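PDB 2YQU: 2-oxoglutarate dehydrogenase E3 component from Thermus thermophilus, which probably catalyses, as an FAD-dependent dihydrolipoamide dehydrogenase, the NAD(+)-dependent reoxidation of protein-bound dihydrolipoyl groups. Local coordinates for residues Gly28-Glu33 with Gly109-Leu114; Trp146-Tyr151 with Ala233-Ala238; Pro362-Lys367 with Val388-Lys393; Met379-Gly384 with Ile403-Gly408. One frame throughout, in Å; residues are numbered along the deposited sequence.

Interaction 1: residues Gly28-Glu33 with Gly109-Leu114. With FAD (flavin-adenine dinucleotide), chain D.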
loop_
_atom_site.group_PDB
_atom_site.type_symbol
_atom_site.label_atom_id
_atom_site.label_comp_id
_atom_site.label_asym_id
_atom_site.label_seq_id
_atom_site.Cartn_x
_atom_site.Cartn_y
_atom_site.Cartn_z
ATOM N N GLY A 28 0.064 36.218 -3.215
ATOM C CA GLY A 28 0.710 36.494 -1.947
ATOM C C GLY A 28 0.108 35.627 -0.859
ATOM O O GLY A 28 -1.063 35.260 -0.925
ATOM N N VAL A 29 0.914 35.322 0.150
ATOM C CA VAL A 29 0.512 34.467 1.262
ATOM C C VAL A 29 0.941 35.133 2.572
ATOM O O VAL A 29 2.102 35.519 2.723
ATOM C CB VAL A 29 1.165 33.068 1.153
ATOM C CG1 VAL A 29 0.730 32.160 2.311
ATOM C CG2 VAL A 29 0.809 32.407 -0.176
ATOM N N VAL A 30 0.004 35.279 3.505
ATOM C CA VAL A 30 0.306 35.745 4.851
ATOM C C VAL A 30 0.240 34.564 5.812
ATOM O O VAL A 30 -0.748 33.833 5.844
ATOM C CB VAL A 30 -0.677 36.845 5.321
ATOM C CG1 VAL A 30 -0.125 37.572 6.537
ATOM C CG2 VAL A 30 -0.979 37.829 4.197
ATOM N N GLU A 31 1.294 34.381 6.599
ATOM C CA GLU A 31 1.340 33.332 7.609
ATOM C C GLU A 31 2.032 33.893 8.851
ATOM O O GLU A 31 3.121 34.474 8.752
ATOM C CB GLU A 31 2.088 32.117 7.058
ATOM C CG GLU A 31 2.521 31.073 8.076
ATOM C CD GLU A 31 1.364 30.426 8.812
ATOM O OE1 GLU A 31 1.243 30.637 10.037
ATOM O OE2 GLU A 31 0.579 29.691 8.183
ATOM N N LYS A 32 1.401 33.717 10.009
ATOM C CA LYS A 32 1.892 34.313 11.256
ATOM C C LYS A 32 3.040 33.528 11.885
ATOM O O LYS A 32 3.887 34.113 12.544
ATOM C CB LYS A 32 0.748 34.529 12.262
ATOM C CG LYS A 32 0.041 33.264 12.735
ATOM C CD LYS A 32 -1.024 33.583 13.778
ATOM C CE LYS A 32 -1.781 32.345 14.202
ATOM N NZ LYS A 32 -1.061 31.607 15.276
ATOM N N GLU A 33 3.083 32.215 11.678
ATOM C CA GLU A 33 4.187 31.392 12.174
ATOM C C GLU A 33 5.398 31.471 11.248
ATOM O O GLU A 33 5.256 31.655 10.043
ATOM C CB GLU A 33 3.742 29.930 12.327
ATOM C CG GLU A 33 2.535 29.732 13.236
ATOM C CD GLU A 33 2.747 30.275 14.637
ATOM O OE1 GLU A 33 3.819 30.009 15.222
ATOM O OE2 GLU A 33 1.841 30.969 15.152
ATOM N N GLY A 109 3.293 37.464 9.559
ATOM C CA GLY A 109 2.440 38.249 10.430
ATOM C C GLY A 109 1.020 37.724 10.485
ATOM O O GLY A 109 0.656 36.785 9.765
ATOM N N THR A 110 0.223 38.336 11.353
ATOM C CA THR A 110 -1.182 38.002 11.509
ATOM C C THR A 110 -1.987 38.873 10.563
ATOM O O THR A 110 -2.004 40.096 10.702
ATOM C CB THR A 110 -1.627 38.243 12.968
ATOM O OG1 THR A 110 -0.999 37.287 13.834
ATOM C CG2 THR A 110 -3.117 38.004 13.149
ATOM N N ALA A 111 -2.633 38.243 9.588
ATOM C CA ALA A 111 -3.529 38.935 8.665
ATOM C C ALA A 111 -4.843 39.265 9.354
ATOM O O ALA A 111 -5.432 38.412 10.013
ATOM C CB ALA A 111 -3.789 38.085 7.441
ATOM N N ARG A 112 -5.304 40.498 9.159
ATOM C CA ARG A 112 -6.565 40.982 9.703
ATOM C C ARG A 112 -7.289 41.805 8.640
ATOM O O ARG A 112 -6.709 42.729 8.080
ATOM C CB ARG A 112 -6.292 41.851 10.932
ATOM C CG ARG A 112 -7.520 42.258 11.720
ATOM C CD ARG A 112 -7.203 43.229 12.849
ATOM N NE ARG A 112 -7.241 44.605 12.371
ATOM C CZ ARG A 112 -7.016 45.671 13.120
ATOM N NH1 ARG A 112 -6.720 45.552 14.415
ATOM N NH2 ARG A 112 -7.086 46.870 12.565
ATOM N N PHE A 113 -8.549 41.476 8.367
ATOM C CA PHE A 113 -9.340 42.205 7.375
ATOM C C PHE A 113 -9.549 43.674 7.779
ATOM O O PHE A 113 -9.894 43.971 8.918
ATOM C CB PHE A 113 -10.713 41.557 7.168
ATOM C CG PHE A 113 -10.687 40.311 6.317
ATOM C CD1 PHE A 113 -10.796 39.059 6.896
ATOM C CD2 PHE A 113 -10.574 40.402 4.932
ATOM C CE1 PHE A 113 -10.780 37.916 6.113
ATOM C CE2 PHE A 113 -10.555 39.265 4.148
ATOM C CZ PHE A 113 -10.668 38.024 4.737
ATOM N N LEU A 114 -9.320 44.566 6.823
ATOM C CA LEU A 114 -9.633 45.990 6.948
ATOM C C LEU A 114 -10.907 46.297 6.170
ATOM O O LEU A 114 -11.719 47.115 6.599
ATOM C CB LEU A 114 -8.473 46.825 6.401
ATOM C CG LEU A 114 -7.354 47.279 7.346
ATOM C CD1 LEU A 114 -7.187 46.424 8.593
ATOM C CD2 LEU A 114 -6.045 47.384 6.576
HETATM P PA FAD D . -3.596 24.605 9.027
HETATM O O1A FAD D . -3.907 24.643 10.477
HETATM O O2A FAD D . -2.693 23.430 8.630
HETATM O O5B FAD D . -2.954 26.007 8.598
HETATM C C5B FAD D . -3.518 27.206 9.071
HETATM C C4B FAD D . -2.397 28.219 9.163
HETATM O O4B FAD D . -2.975 29.507 9.231
HETATM C C3B FAD D . -1.544 28.049 10.417
HETATM O O3B FAD D . -0.193 27.855 10.063
HETATM C C2B FAD D . -1.725 29.346 11.181
HETATM O O2B FAD D . -0.524 29.781 11.778
HETATM C C1B FAD D . -2.203 30.303 10.102
HETATM N N9A FAD D . -3.065 31.414 10.519
HETATM C C8A FAD D . -4.250 31.361 11.207
HETATM N N7A FAD D . -4.740 32.609 11.321
HETATM C C5A FAD D . -3.882 33.461 10.714
HETATM C C6A FAD D . -3.883 34.841 10.534
HETATM N N6A FAD D . -4.924 35.605 10.859
HETATM N N1A FAD D . -2.836 35.398 9.847
HETATM C C2A FAD D . -1.801 34.653 9.339
HETATM N N3A FAD D . -1.811 33.285 9.514
HETATM C C4A FAD D . -2.831 32.719 10.199
HETATM N N1 FAD D . -4.550 15.361 8.943
HETATM C C2 FAD D . -4.410 14.365 8.000
HETATM O O2 FAD D . -5.005 14.421 6.919
HETATM N N3 FAD D . -3.599 13.291 8.264
HETATM C C4 FAD D . -2.931 13.194 9.464
HETATM O O4 FAD D . -2.078 12.326 9.557
HETATM C C4X FAD D . -3.054 14.194 10.428
HETATM N N5 FAD D . -2.384 14.105 11.637
HETATM C C5X FAD D . -2.530 15.127 12.573
HETATM C C6 FAD D . -1.854 15.033 13.792
HETATM C C7 FAD D . -1.990 16.050 14.748
HETATM C C7M FAD D . -1.165 15.965 16.006
HETATM C C8 FAD D . -2.793 17.154 14.481
HETATM C C8M FAD D . -2.714 18.397 15.330
HETATM C C9 FAD D . -3.471 17.243 13.264
HETATM C C9A FAD D . -3.350 16.227 12.307
HETATM N N10 FAD D . -4.035 16.301 11.092
HETATM C C10 FAD D . -3.878 15.286 10.160
HETATM C "C1'" FAD D . -5.028 17.392 10.787
HETATM C "C2'" FAD D . -4.336 18.436 9.907
HETATM O "O2'" FAD D . -3.201 18.975 10.568
HETATM C "C3'" FAD D . -5.288 19.540 9.459
HETATM O "O3'" FAD D . -6.449 18.965 8.891
HETATM C "C4'" FAD D . -4.635 20.433 8.410
HETATM O "O4'" FAD D . -3.463 21.018 8.923
HETATM C "C5'" FAD D . -5.621 21.502 7.922
HETATM O "O5'" FAD D . -4.984 22.371 7.012
HETATM P P FAD D . -5.444 23.906 6.890
HETATM O O1P FAD D . -4.680 24.554 5.781
HETATM O O2P FAD D . -6.955 24.025 6.816
HETATM O O3P FAD D . -5.023 24.614 8.277
#
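A single hydrogen bond joins the two protein segments directly, G109 N to E31 O at 3.1 Å; the adenosine of FAD bridges much of the rest. The backbone of A111 reads the adenine: its N donates to N1A of FAD at 2.9 Å, and its O accepts from N6A at 3.0 Å. E31, its CB turned from G109-L114, grips the ribose with both carboxylate oxygens, OE1 taking O2B of FAD at 2.6 Å and OE2 taking O3B at 2.7 Å. This is the acidic residue ending the second strand of a Rossmann-type dinucleotide fold. E31 OE1 also accepts E33 N through its anti lone pair, which fixes the carboxylate. K32 runs alongside T110, CB to OG1 3.6 Å, and bends at its end (chi4 84°) to salt-bridge E33. Without the long K32 chain, as with an alanine here, E33 OE2 would probably lose its charged mate and T110 OG1 its cover. Beneath, V30 CG1 packs on A111 CB at 3.8 Å.

Interaction 2: residues Trp146-Tyr151 with Ala233-Ala238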
loop_
_atom_site.group_PDB
_atom_site.type_symbol
_atom_site.label_atom_id
_atom_site.label_comp_id
_atom_site.label_asym_id
_atom_site.label_seq_id
_atom_site.Cartn_x
_atom_site.Cartn_y
_atom_site.Cartn_z
ATOM N N TRP A 146 -13.148 23.464 31.701
ATOM C CA TRP A 146 -12.797 22.584 32.823
ATOM C C TRP A 146 -11.402 21.972 32.710
ATOM O O TRP A 146 -10.902 21.403 33.674
ATOM C CB TRP A 146 -13.839 21.468 33.012
ATOM C CG TRP A 146 -14.275 20.758 31.771
ATOM C CD1 TRP A 146 -15.447 20.941 31.101
ATOM C CD2 TRP A 146 -13.560 19.741 31.049
ATOM N NE1 TRP A 146 -15.508 20.109 30.011
ATOM C CE2 TRP A 146 -14.364 19.359 29.955
ATOM C CE3 TRP A 146 -12.316 19.111 31.217
ATOM C CZ2 TRP A 146 -13.973 18.388 29.034
ATOM C CZ3 TRP A 146 -11.929 18.139 30.300
ATOM C CH2 TRP A 146 -12.754 17.790 29.226
ATOM N N ALA A 147 -10.785 22.069 31.535
ATOM C CA ALA A 147 -9.424 21.581 31.339
ATOM C C ALA A 147 -8.422 22.705 31.533
ATOM O O ALA A 147 -8.337 23.617 30.715
ATOM C CB ALA A 147 -9.272 20.965 29.956
ATOM N N GLN A 148 -7.674 22.640 32.630
ATOM C CA GLN A 148 -6.661 23.646 32.935
ATOM C C GLN A 148 -5.340 23.233 32.293
ATOM O O GLN A 148 -4.518 22.557 32.905
ATOM C CB GLN A 148 -6.522 23.830 34.453
ATOM C CG GLN A 148 -7.810 24.324 35.119
ATOM C CD GLN A 148 -7.749 24.325 36.639
ATOM O OE1 GLN A 148 -8.719 23.941 37.299
ATOM N NE2 GLN A 148 -6.622 24.753 37.193
ATOM N N VAL A 149 -5.176 23.630 31.039
ATOM C CA VAL A 149 -3.991 23.325 30.252
ATOM C C VAL A 149 -2.889 24.311 30.611
ATOM O O VAL A 149 -3.042 25.518 30.397
ATOM C CB VAL A 149 -4.309 23.417 28.739
ATOM C CG1 VAL A 149 -3.044 23.256 27.884
ATOM C CG2 VAL A 149 -5.348 22.380 28.367
ATOM N N ASP A 150 -1.792 23.800 31.163
ATOM C CA ASP A 150 -0.606 24.610 31.443
ATOM C C ASP A 150 0.544 24.334 30.454
ATOM O O ASP A 150 1.656 24.820 30.640
ATOM C CB ASP A 150 -0.142 24.395 32.899
ATOM C CG ASP A 150 0.391 23.000 33.144
ATOM O OD1 ASP A 150 0.901 22.720 34.256
ATOM O OD2 ASP A 150 0.355 22.111 32.270
ATOM N N TYR A 151 0.272 23.534 29.420
ATOM C CA TYR A 151 1.265 23.160 28.398
ATOM C C TYR A 151 2.524 22.461 28.955
ATOM O O TYR A 151 3.555 22.389 28.289
ATOM C CB TYR A 151 1.619 24.385 27.545
ATOM C CG TYR A 151 0.382 25.007 26.938
ATOM C CD1 TYR A 151 -0.161 26.183 27.450
ATOM C CD2 TYR A 151 -0.279 24.385 25.883
ATOM C CE1 TYR A 151 -1.322 26.737 26.906
ATOM C CE2 TYR A 151 -1.424 24.926 25.335
ATOM C CZ TYR A 151 -1.946 26.103 25.847
ATOM O OH TYR A 151 -3.089 26.633 25.292
ATOM N N ALA A 233 -13.101 17.609 35.103
ATOM C CA ALA A 233 -11.979 18.512 35.353
ATOM C C ALA A 233 -10.648 17.865 34.992
ATOM O O ALA A 233 -10.486 16.658 35.111
ATOM C CB ALA A 233 -11.955 18.949 36.825
ATOM N N VAL A 234 -9.708 18.684 34.540
ATOM C CA VAL A 234 -8.316 18.276 34.407
ATOM C C VAL A 234 -7.491 19.382 35.032
ATOM O O VAL A 234 -7.588 20.531 34.617
ATOM C CB VAL A 234 -7.903 18.058 32.941
ATOM C CG1 VAL A 234 -6.444 17.587 32.856
ATOM C CG2 VAL A 234 -8.829 17.042 32.280
ATOM N N VAL A 235 -6.703 19.034 36.043
ATOM C CA VAL A 235 -5.972 20.022 36.829
ATOM C C VAL A 235 -4.516 19.599 37.006
ATOM O O VAL A 235 -4.246 18.466 37.378
ATOM C CB VAL A 235 -6.611 20.211 38.232
ATOM C CG1 VAL A 235 -5.944 21.365 38.977
ATOM C CG2 VAL A 235 -8.109 20.447 38.118
ATOM N N PRO A 236 -3.572 20.489 36.725
ATOM C CA PRO A 236 -2.164 20.190 37.004
ATOM C C PRO A 236 -1.883 20.123 38.504
ATOM O O PRO A 236 -2.543 20.792 39.292
ATOM C CB PRO A 236 -1.403 21.349 36.345
ATOM C CG PRO A 236 -2.393 22.419 36.113
ATOM C CD PRO A 236 -3.752 21.810 36.099
ATOM N N GLU A 237 -0.931 19.277 38.874
ATOM C CA GLU A 237 -0.449 19.157 40.248
ATOM C C GLU A 237 1.074 19.311 40.242
ATOM O O GLU A 237 1.675 19.506 39.182
ATOM C CB GLU A 237 -0.886 17.812 40.832
ATOM C CG GLU A 237 -2.393 17.719 41.022
ATOM C CD GLU A 237 -2.889 16.331 41.375
ATOM O OE1 GLU A 237 -3.975 16.239 41.976
ATOM O OE2 GLU A 237 -2.217 15.332 41.052
ATOM N N ALA A 238 1.691 19.226 41.420
ATOM C CA ALA A 238 3.120 19.513 41.580
ATOM C C ALA A 238 4.030 18.725 40.632
ATOM O O ALA A 238 4.910 19.304 39.987
ATOM C CB ALA A 238 3.543 19.283 43.035
#
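W146 and V234 meet at the tight end of this contact, where the backbones are also bridged. V234 N donates to W146 O at 3.1 Å, and V234 O takes Q148 N at 2.9 Å, both nearly straight, so A147 is held opposite V234, both buried. The indole puts an edge forward: V234 CG2 lies near the ring plane, 3.8 Å from W146 CZ3. A chi1 of 46°, with CG between the backbone N and the carbonyl carbon, swings the ring back toward the strand. These two bonds form one isolated beta bridge, by which the loop ahead of strand 154-155 runs beside the outermost strand 231-237 of a three-stranded antiparallel sheet; W146 also comes close to V231, a residue of the NAD(+) site. Beyond the bridge the looser, solvent side touches mainly through side chains. Exposed Q148 lies alongside V235, its OE1 3.6 Å from V235 CG2, an amide resting on a methyl rather than bonding to it. P236 CD sits 3.4 Å from Q148 O, and D150 OD1 slides past the proline ring to within 3.4 Å of P236 CB. The other carboxylate oxygen, D150 OD2, turns back to the backbone N atoms of E152, R153 and V154.

Interaction 3: residues Pro362-Lys367 with Val388-Lys393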
loop_
_atom_site.group_PDB
_atom_site.type_symbol
_atom_site.label_atom_id
_atom_site.label_comp_id
_atom_site.label_asym_id
_atom_site.label_seq_id
_atom_site.Cartn_x
_atom_site.Cartn_y
_atom_site.Cartn_z
ATOM N N PRO A 362 -30.240 1.365 -0.121
ATOM C CA PRO A 362 -30.093 -0.090 -0.016
ATOM C C PRO A 362 -28.709 -0.519 -0.480
ATOM O O PRO A 362 -28.263 -0.051 -1.529
ATOM C CB PRO A 362 -31.165 -0.617 -0.965
ATOM C CG PRO A 362 -31.290 0.436 -2.014
ATOM C CD PRO A 362 -31.012 1.746 -1.322
ATOM N N TYR A 363 -28.036 -1.363 0.296
ATOM C CA TYR A 363 -26.673 -1.772 -0.034
ATOM C C TYR A 363 -26.365 -3.234 0.268
ATOM O O TYR A 363 -27.091 -3.918 1.007
ATOM C CB TYR A 363 -25.653 -0.859 0.670
ATOM C CG TYR A 363 -25.685 -0.930 2.181
ATOM C CD1 TYR A 363 -24.760 -1.688 2.880
ATOM C CD2 TYR A 363 -26.644 -0.233 2.908
ATOM C CE1 TYR A 363 -24.789 -1.763 4.266
ATOM C CE2 TYR A 363 -26.688 -0.297 4.290
ATOM C CZ TYR A 363 -25.754 -1.059 4.969
ATOM O OH TYR A 363 -25.782 -1.128 6.344
ATOM N N LYS A 364 -25.273 -3.696 -0.336
ATOM C CA LYS A 364 -24.702 -5.009 -0.077
ATOM C C LYS A 364 -23.358 -4.831 0.621
ATOM O O LYS A 364 -22.637 -3.861 0.367
ATOM C CB LYS A 364 -24.505 -5.784 -1.379
ATOM C CG LYS A 364 -25.643 -5.641 -2.375
ATOM C CD LYS A 364 -25.320 -6.287 -3.716
ATOM C CE LYS A 364 -24.478 -5.378 -4.604
ATOM N NZ LYS A 364 -24.151 -6.000 -5.915
ATOM N N VAL A 365 -23.039 -5.775 1.496
ATOM C CA VAL A 365 -21.803 -5.772 2.260
ATOM C C VAL A 365 -20.929 -6.921 1.772
ATOM O O VAL A 365 -21.383 -8.068 1.688
ATOM C CB VAL A 365 -22.097 -5.936 3.764
ATOM C CG1 VAL A 365 -20.815 -6.118 4.562
ATOM C CG2 VAL A 365 -22.904 -4.734 4.290
ATOM N N GLY A 366 -19.684 -6.598 1.435
ATOM C CA GLY A 366 -18.668 -7.587 1.122
ATOM C C GLY A 366 -17.514 -7.417 2.090
ATOM O O GLY A 366 -17.035 -6.313 2.290
ATOM N N LYS A 367 -17.060 -8.508 2.689
ATOM C CA LYS A 367 -16.033 -8.446 3.713
ATOM C C LYS A 367 -15.036 -9.584 3.532
ATOM O O LYS A 367 -15.425 -10.741 3.354
ATOM C CB LYS A 367 -16.680 -8.507 5.102
ATOM C CG LYS A 367 -15.733 -8.293 6.255
ATOM C CD LYS A 367 -16.514 -7.946 7.519
ATOM C CE LYS A 367 -15.770 -8.339 8.772
ATOM N NZ LYS A 367 -16.621 -8.117 9.981
ATOM N N VAL A 388 -16.389 -3.674 1.753
ATOM C CA VAL A 388 -16.884 -2.849 0.661
ATOM C C VAL A 388 -18.411 -2.764 0.740
ATOM O O VAL A 388 -19.095 -3.775 0.865
ATOM C CB VAL A 388 -16.450 -3.412 -0.708
ATOM C CG1 VAL A 388 -17.138 -2.661 -1.869
ATOM C CG2 VAL A 388 -14.931 -3.364 -0.851
ATOM N N LEU A 389 -18.932 -1.546 0.677
ATOM C CA LEU A 389 -20.369 -1.309 0.645
ATOM C C LEU A 389 -20.738 -0.916 -0.778
ATOM O O LEU A 389 -20.173 0.018 -1.309
ATOM C CB LEU A 389 -20.734 -0.192 1.617
ATOM C CG LEU A 389 -20.188 -0.383 3.036
ATOM C CD1 LEU A 389 -20.617 0.740 3.945
ATOM C CD2 LEU A 389 -20.633 -1.726 3.595
ATOM N N ALA A 390 -21.664 -1.637 -1.400
ATOM C CA ALA A 390 -22.067 -1.338 -2.778
ATOM C C ALA A 390 -23.580 -1.200 -2.901
ATOM O O ALA A 390 -24.330 -1.876 -2.207
ATOM C CB ALA A 390 -21.571 -2.420 -3.710
ATOM N N HIS A 391 -24.031 -0.337 -3.803
ATOM C CA HIS A 391 -25.455 -0.106 -3.970
ATOM C C HIS A 391 -26.133 -1.409 -4.405
ATOM O O HIS A 391 -25.642 -2.104 -5.290
ATOM C CB HIS A 391 -25.696 1.005 -4.990
ATOM C CG HIS A 391 -27.065 1.596 -4.915
ATOM N ND1 HIS A 391 -28.168 0.976 -5.458
ATOM C CD2 HIS A 391 -27.517 2.734 -4.338
ATOM C CE1 HIS A 391 -29.241 1.713 -5.230
ATOM N NE2 HIS A 391 -28.873 2.786 -4.553
ATOM N N ALA A 392 -27.259 -1.729 -3.777
ATOM C CA ALA A 392 -27.957 -2.998 -4.007
ATOM C C ALA A 392 -28.455 -3.156 -5.439
ATOM O O ALA A 392 -28.541 -4.268 -5.953
ATOM C CB ALA A 392 -29.112 -3.134 -3.031
ATOM N N LYS A 393 -28.768 -2.047 -6.088
ATOM C CA LYS A 393 -29.310 -2.080 -7.438
ATOM C C LYS A 393 -28.252 -1.839 -8.514
ATOM O O LYS A 393 -28.208 -2.577 -9.496
ATOM C CB LYS A 393 -30.437 -1.059 -7.572
ATOM C CG LYS A 393 -31.191 -1.148 -8.889
ATOM C CD LYS A 393 -32.395 -0.206 -8.902
ATOM C CE LYS A 393 -33.306 -0.465 -10.098
ATOM N NZ LYS A 393 -33.421 0.753 -10.951
HETATM O O HOH W 1 -26.402 -5.277 -7.409
#
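P362 and H391 interlock where strand 363-369 begins and strand 385-391 ends: P362 O sits 3.9 Å above the centre of the imidazole, while P362 CD is 4.0 Å from H391 NE2. That same oxygen accepts A392 N at 3.0 Å, and P362 CB rests on A392 CB at 3.8 Å. With CG anti to the backbone N (chi1 -162°), the H391 ring is brought back over the proline, and ND1 accepts K393 N. Loss of the imidazole to an alanine is likely to open a gap beside P362 and leave K393 N without that acceptor. L389 CD2 fits the notch formed by V365 CG2, at 3.8 Å, and Y363 CD1, at 4.2 Å. K364 arches over A390 and A392, NZ reaching a water bound to A392 O and salt-bridging D395. Paired backbone bonds link K364 with A390 and G366 with V388. Strand 363-369 edges the sheet of the dimerisation domain; helix 353-359 covers Y363 and L389, helix 438-449 packs on V388, and strand 397-404 follows beyond 385-391.

Interaction 4: residues Met379-Gly384 with Ile403-Gly408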
loop_
_atom_site.group_PDB
_atom_site.type_symbol
_atom_site.label_atom_id
_atom_site.label_comp_id
_atom_site.label_asym_id
_atom_site.label_seq_id
_atom_site.Cartn_x
_atom_site.Cartn_y
_atom_site.Cartn_z
ATOM N N MET A 379 3.420 -12.088 6.559
ATOM C CA MET A 379 3.905 -11.003 7.430
ATOM C C MET A 379 3.777 -11.297 8.923
ATOM O O MET A 379 4.356 -10.582 9.746
ATOM C CB MET A 379 3.107 -9.715 7.190
ATOM C CG MET A 379 3.304 -9.069 5.866
ATOM S SD MET A 379 1.943 -7.915 5.565
ATOM C CE MET A 379 2.401 -7.333 3.967
ATOM N N GLY A 380 2.979 -12.297 9.273
ATOM C CA GLY A 380 2.658 -12.591 10.659
ATOM C C GLY A 380 1.454 -11.806 11.149
ATOM O O GLY A 380 1.270 -11.655 12.348
ATOM N N GLU A 381 0.657 -11.293 10.211
ATOM C CA GLU A 381 -0.585 -10.581 10.498
ATOM C C GLU A 381 -1.778 -11.495 10.237
ATOM O O GLU A 381 -1.850 -12.166 9.207
ATOM C CB GLU A 381 -0.699 -9.338 9.618
ATOM C CG GLU A 381 0.337 -8.268 9.915
ATOM C CD GLU A 381 0.119 -7.590 11.253
ATOM O OE1 GLU A 381 1.094 -7.025 11.796
ATOM O OE2 GLU A 381 -1.020 -7.626 11.766
ATOM N N THR A 382 -2.711 -11.525 11.180
ATOM C CA THR A 382 -3.915 -12.340 11.051
ATOM C C THR A 382 -5.197 -11.547 11.319
ATOM O O THR A 382 -6.258 -11.932 10.847
ATOM C CB THR A 382 -3.841 -13.545 12.002
ATOM O OG1 THR A 382 -3.547 -13.103 13.332
ATOM C CG2 THR A 382 -2.670 -14.461 11.647
ATOM N N GLU A 383 -5.095 -10.444 12.062
ATOM C CA GLU A 383 -6.258 -9.672 12.486
ATOM C C GLU A 383 -6.562 -8.536 11.519
ATOM O O GLU A 383 -5.654 -7.893 11.000
ATOM C CB GLU A 383 -6.031 -9.069 13.878
ATOM C CG GLU A 383 -5.969 -10.062 15.030
ATOM C CD GLU A 383 -7.207 -10.938 15.148
ATOM O OE1 GLU A 383 -8.337 -10.399 15.277
ATOM O OE2 GLU A 383 -7.043 -12.177 15.121
ATOM N N GLY A 384 -7.848 -8.278 11.321
ATOM C CA GLY A 384 -8.307 -7.189 10.487
ATOM C C GLY A 384 -9.233 -7.643 9.389
ATOM O O GLY A 384 -9.436 -8.838 9.177
ATOM N N ILE A 403 -9.679 -2.266 8.844
ATOM C CA ILE A 403 -8.684 -2.217 9.893
ATOM C C ILE A 403 -7.699 -3.355 9.662
ATOM O O ILE A 403 -8.103 -4.488 9.392
ATOM C CB ILE A 403 -9.338 -2.299 11.290
ATOM C CG1 ILE A 403 -8.262 -2.311 12.379
ATOM C CG2 ILE A 403 -10.274 -3.512 11.405
ATOM C CD1 ILE A 403 -8.820 -2.157 13.780
ATOM N N GLY A 404 -6.415 -3.040 9.748
ATOM C CA GLY A 404 -5.369 -4.022 9.532
ATOM C C GLY A 404 -4.057 -3.385 9.145
ATOM O O GLY A 404 -3.971 -2.178 8.933
ATOM N N ALA A 405 -3.029 -4.212 9.085
ATOM C CA ALA A 405 -1.697 -3.793 8.684
ATOM C C ALA A 405 -1.776 -3.050 7.356
ATOM O O ALA A 405 -2.333 -3.549 6.404
ATOM C CB ALA A 405 -0.794 -5.013 8.566
ATOM N N ARG A 406 -1.285 -1.817 7.337
ATOM C CA ARG A 406 -1.194 -1.016 6.117
ATOM C C ARG A 406 -2.526 -0.792 5.384
ATOM O O ARG A 406 -2.535 -0.525 4.194
ATOM C CB ARG A 406 -0.138 -1.626 5.191
ATOM C CG ARG A 406 1.231 -1.646 5.865
ATOM C CD ARG A 406 2.157 -2.704 5.395
ATOM N NE ARG A 406 3.349 -2.727 6.236
ATOM C CZ ARG A 406 4.395 -3.508 6.029
ATOM N NH1 ARG A 406 4.415 -4.346 5.003
ATOM N NH2 ARG A 406 5.434 -3.454 6.854
ATOM N N VAL A 407 -3.645 -0.843 6.098
ATOM C CA VAL A 407 -4.940 -0.774 5.434
ATOM C C VAL A 407 -5.146 0.572 4.742
ATOM O O VAL A 407 -5.867 0.661 3.755
ATOM C CB VAL A 407 -6.106 -1.098 6.398
ATOM C CG1 VAL A 407 -6.626 0.145 7.095
ATOM C CG2 VAL A 407 -7.222 -1.820 5.654
ATOM N N GLY A 408 -4.516 1.612 5.267
ATOM C CA GLY A 408 -4.529 2.901 4.609
ATOM C C GLY A 408 -3.909 2.864 3.222
ATOM O O GLY A 408 -4.454 3.454 2.267
HETATM O O HOH W 2 -3.239 -6.882 10.294
#
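The backbones run roughly antiparallel, their end-to-end directions 152° apart, and close to 4.4 Å between the CA atoms of G384 and G404. The motifs are turns within the dimerisation domain: a Schellman motif at G380 ends helix 374-379, and a type II beta turn from G404 to V407, closed by V407 N to G404 O, carries strand 397-404 into helix 407-419, with R406 at its N-cap position. G384 CA lies only 2.9 Å from I403 O, a fit that leaves no room for a side chain: a CB there would clash with that oxygen. E381 lays its aliphatic part against A405, CG to CB 3.7 Å, and a bend at chi2 (-70°) folds the carboxylate back, where OE1 is hydrogen-bonded to NE2 of H343. M379 reaches out in an extended chain to cross R406, bringing CE to 3.7 Å from NH1. The R406 guanidinium lies at the subunit boundary, near R57 and R406 of the second subunit, while M379 packs on E53 of that subunit. Between the segments one water does the polar work: it donates to E381 OE2 at 2.8 Å and to E383 O at 2.7 Å, and accepts from A405 N at 2.9 Å.

Overall arrangement
Interactions 1 and 2 belong to the nucleotide-binding part of the chain, interactions 3 and 4 to the dimerisation domain. Interaction 1 is the buried one and relies on a cofactor; the other three are partly buried. Interaction 2, its centre 32 Å from that of interaction 1, joins a loop to a sheet edge with two backbone bonds and otherwise mainly van der Waals contacts. Interactions 3 and 4 reach the same sheet, in which strands 385-391 and 397-404 are neighbours; their centres are 22 Å apart and their segments alternate along the chain. Regular strand pairing holds the former; the latter, at the subunit boundary, uses water and close glycine packing instead.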